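Long-range contact in type IV secretion system protein DotB (Yersinia pseudotuberculosis IP 31758, PDB 6GEF), which probably hydrolyses ATP as a hexameric motor of the GspE family, powering a type IVb secretion system: residues 263-268 against 284-289. Sequence-based numbering, arbitrary orientation.
Sequences GELRDK and VFATVH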
ATOM      1  N   GLY A 263     -30.814  -5.054 -10.278  1.00 59.51           N
ATOM      2  CA  GLY A 263     -29.943  -5.660 -11.253  1.00 60.78           C
ATOM      3  C   GLY A 263     -29.392  -6.997 -10.793  1.00 60.88           C
ATOM      4  O   GLY A 263     -30.015  -7.696 -10.008  1.00 62.16           O
ATOM      5  N   GLU A 264     -28.213  -7.340 -11.292  1.00 62.29           N
ATOM      6  CA  GLU A 264     -27.736  -8.709 -11.236  1.00 68.26           C
ATOM      7  C   GLU A 264     -27.120  -9.000  -9.873  1.00 62.04           C
ATOM      8  O   GLU A 264     -26.353  -8.212  -9.354  1.00 60.39           O
ATOM      9  CB  GLU A 264     -26.724  -8.966 -12.352  1.00 72.84           C
ATOM     10  CG  GLU A 264     -25.336  -8.521 -12.056  1.00 80.06           C
ATOM     11  CD  GLU A 264     -24.316  -9.005 -13.067  1.00 91.22           C
ATOM     12  OE1 GLU A 264     -24.575 -10.015 -13.785  1.00 88.57           O
ATOM     13  OE2 GLU A 264     -23.221  -8.362 -13.139  1.00 96.39           O
ATOM     14  N   LEU A 265     -27.439 -10.160  -9.332  1.00 58.16           N
ATOM     15  CA  LEU A 265     -26.761 -10.695  -8.151  1.00 58.10           C
ATOM     16  C   LEU A 265     -25.523 -11.459  -8.629  1.00 56.85           C
ATOM     17  O   LEU A 265     -25.640 -12.535  -9.198  1.00 56.76           O
ATOM     18  CB  LEU A 265     -27.695 -11.638  -7.395  1.00 55.18           C
ATOM     19  CG  LEU A 265     -29.116 -11.128  -7.145  1.00 54.83           C
ATOM     20  CD1 LEU A 265     -30.001 -12.192  -6.561  1.00 55.53           C
ATOM     21  CD2 LEU A 265     -29.143  -9.878  -6.277  1.00 52.68           C
ATOM     22  N   ARG A 266     -24.341 -10.889  -8.394  1.00 57.85           N
ATOM     23  CA  ARG A 266     -23.107 -11.394  -8.973  1.00 62.48           C
ATOM     24  C   ARG A 266     -22.103 -11.833  -7.892  1.00 62.29           C
ATOM     25  O   ARG A 266     -21.766 -13.011  -7.832  1.00 60.95           O
ATOM     26  CB  ARG A 266     -22.489 -10.365  -9.920  1.00 67.34           C
ATOM     27  CG  ARG A 266     -22.672  -8.919  -9.470  1.00 73.97           C
ATOM     28  CD  ARG A 266     -21.447  -8.063  -9.803  1.00 79.70           C
ATOM     29  NE  ARG A 266     -21.096  -8.140 -11.243  1.00 79.48           N
ATOM     30  CZ  ARG A 266     -20.420  -9.153 -11.796  1.00 80.70           C
ATOM     31  NH1 ARG A 266     -20.024 -10.220 -11.028  1.00 75.29           N
ATOM     32  NH2 ARG A 266     -20.168  -9.120 -13.088  1.00 79.44           N
ATOM     33  N   ASP A 267     -21.635 -10.893  -7.064  1.00 63.21           N
ATOM     34  CA  ASP A 267     -20.726 -11.236  -5.994  1.00 62.10           C
ATOM     35  C   ASP A 267     -21.487 -11.454  -4.680  1.00 61.70           C
ATOM     36  O   ASP A 267     -22.685 -11.242  -4.595  1.00 58.81           O
ATOM     37  CB  ASP A 267     -19.668 -10.116  -5.822  1.00 66.09           C
ATOM     38  CG  ASP A 267     -20.257  -8.828  -5.367  1.00 74.00           C
ATOM     39  OD1 ASP A 267     -21.425  -8.796  -4.926  1.00 75.19           O
ATOM     40  OD2 ASP A 267     -19.468  -7.854  -5.402  1.00 85.14           O
ATOM     41  N   LYS A 268     -20.741 -11.862  -3.671  1.00 62.03           N
ATOM     42  CA  LYS A 268     -21.342 -12.195  -2.383  1.00 61.42           C
ATOM     43  C   LYS A 268     -22.039 -10.977  -1.795  1.00 57.52           C
ATOM     44  O   LYS A 268     -23.096 -11.110  -1.160  1.00 57.59           O
ATOM     45  CB  LYS A 268     -20.287 -12.761  -1.433  1.00 63.17           C
ATOM     46  CG  LYS A 268     -20.851 -13.224  -0.118  1.00 66.38           C
ATOM     47  CD  LYS A 268     -19.740 -13.577   0.868  1.00 69.83           C
ATOM     48  CE  LYS A 268     -20.268 -13.609   2.311  1.00 71.44           C
ATOM     49  NZ  LYS A 268     -19.231 -13.140   3.286  1.00 74.71           N
ATOM     50  N   VAL A 284     -37.690  -7.559  -3.903  1.00 58.60           N
ATOM     51  CA  VAL A 284     -36.483  -7.337  -4.686  1.00 55.92           C
ATOM     52  C   VAL A 284     -36.609  -8.124  -5.992  1.00 57.67           C
ATOM     53  O   VAL A 284     -36.770  -9.338  -5.991  1.00 59.56           O
ATOM     54  CB  VAL A 284     -35.236  -7.775  -3.914  1.00 57.03           C
ATOM     55  CG1 VAL A 284     -33.985  -7.577  -4.763  1.00 58.81           C
ATOM     56  CG2 VAL A 284     -35.131  -7.022  -2.586  1.00 57.44           C
ATOM     57  N   PHE A 285     -36.536  -7.413  -7.104  1.00 59.59           N
ATOM     58  CA  PHE A 285     -36.248  -8.005  -8.416  1.00 58.21           C
ATOM     59  C   PHE A 285     -34.739  -7.954  -8.672  1.00 57.11           C
ATOM     60  O   PHE A 285     -34.121  -6.906  -8.544  1.00 59.19           O
ATOM     61  CB  PHE A 285     -36.963  -7.252  -9.518  1.00 56.80           C
ATOM     62  CG  PHE A 285     -38.470  -7.349  -9.454  1.00 57.80           C
ATOM     63  CD1 PHE A 285     -39.087  -8.274  -8.611  1.00 58.86           C
ATOM     64  CD2 PHE A 285     -39.267  -6.515 -10.222  1.00 57.92           C
ATOM     65  CE1 PHE A 285     -40.448  -8.358  -8.553  1.00 59.54           C
ATOM     66  CE2 PHE A 285     -40.642  -6.616 -10.156  1.00 58.07           C
ATOM     67  CZ  PHE A 285     -41.240  -7.520  -9.304  1.00 59.36           C
ATOM     68  N   ALA A 286     -34.159  -9.113  -8.969  1.00 53.47           N
ATOM     69  CA  ALA A 286     -32.769  -9.211  -9.357  1.00 51.19           C
ATOM     70  C   ALA A 286     -32.638 -10.046 -10.612  1.00 49.40           C
ATOM     71  O   ALA A 286     -33.455 -10.916 -10.883  1.00 48.28           O
ATOM     72  CB  ALA A 286     -31.905  -9.851  -8.231  1.00 53.52           C
ATOM     73  N   THR A 287     -31.575  -9.764 -11.380  1.00 48.17           N
ATOM     74  CA  THR A 287     -31.160 -10.626 -12.470  1.00 48.54           C
ATOM     75  C   THR A 287     -29.948 -11.417 -12.141  1.00 48.51           C
ATOM     76  O   THR A 287     -29.194 -11.103 -11.239  1.00 46.63           O
ATOM     77  CB  THR A 287     -30.869  -9.722 -13.718  1.00 49.17           C
ATOM     78  OG1 THR A 287     -29.739  -8.869 -13.459  1.00 46.01           O
ATOM     79  CG2 THR A 287     -32.103  -8.893 -14.082  1.00 48.98           C
ATOM     80  N   VAL A 288     -29.756 -12.497 -12.863  1.00 52.08           N
ATOM     81  CA  VAL A 288     -28.655 -13.468 -12.618  1.00 55.49           C
ATOM     82  C   VAL A 288     -28.217 -13.962 -13.998  1.00 56.86           C
ATOM     83  O   VAL A 288     -29.031 -14.292 -14.854  1.00 58.21           O
ATOM     84  CB  VAL A 288     -29.055 -14.652 -11.726  1.00 55.12           C
ATOM     85  CG1 VAL A 288     -27.914 -15.045 -10.854  1.00 58.05           C
ATOM     86  CG2 VAL A 288     -30.236 -14.304 -10.837  1.00 55.60           C
ATOM     87  N   HIS A 289     -26.895 -14.028 -14.195  1.00 56.44           N
ATOM     88  CA  HIS A 289     -26.300 -14.577 -15.384  1.00 56.86           C
ATOM     89  C   HIS A 289     -26.155 -16.111 -15.205  1.00 57.26           C
ATOM     90  O   HIS A 289     -25.110 -16.634 -14.823  1.00 52.70           O
ATOM     91  CB  HIS A 289     -24.971 -13.917 -15.675  1.00 59.54           C
ATOM     92  CG  HIS A 289     -25.083 -12.525 -16.192  1.00 65.77           C
ATOM     93  ND1 HIS A 289     -26.284 -11.852 -16.294  1.00 69.30           N
ATOM     94  CD2 HIS A 289     -24.136 -11.647 -16.601  1.00 68.92           C
ATOM     95  CE1 HIS A 289     -26.078 -10.626 -16.747  1.00 65.84           C
ATOM     96  NE2 HIS A 289     -24.788 -10.475 -16.943  1.00 72.89           N
TER
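Glu264 reaches from the end of strand 259-264 to His289, just past the end of strand 284-288, and sets OE1 over the centre of the imidazole, 3.1 Å above its plane. Carboxylate and ring planes stand 60° apart, and OE1 lies over the ring rather than in line with NE2, too poor an angle for a hydrogen bond. The carboxylate is held from its other oxygen: Arg266 NE forms a salt bridge to Glu264 OE2 at 2.9 Å. With chi1 at 82°, CG sits between the backbone N and carbonyl carbon, and the chain then runs out extended to the ring.

The strands that carry this pair run parallel. Thr287 N donates to Gly263 O at 2.9 Å, and Leu265 N to Thr287 O, the latter oxygen being less surely placed. Thr287 puts OG1 beside Glu264 CB, on the face where Lys190 and Phe194 of helix 187-203 close over the threonine. On the other face Leu265 straddles the Ala286 methyl, with CG, CD1 and CD2 all turned to its CB, and packs also on Ile271 and Ala274 of helix 268-280.

Asp267 sits at the N-cap just ahead of that helix, which links the two strands as a right-handed beta-alpha-beta crossover. Since His289 also touches Lys190 of the likely Walker A loop, the paired strand ends probably border the nucleotide site, at the Walker B (Glu264) and His box (His289) positions of GspE-type ATPases.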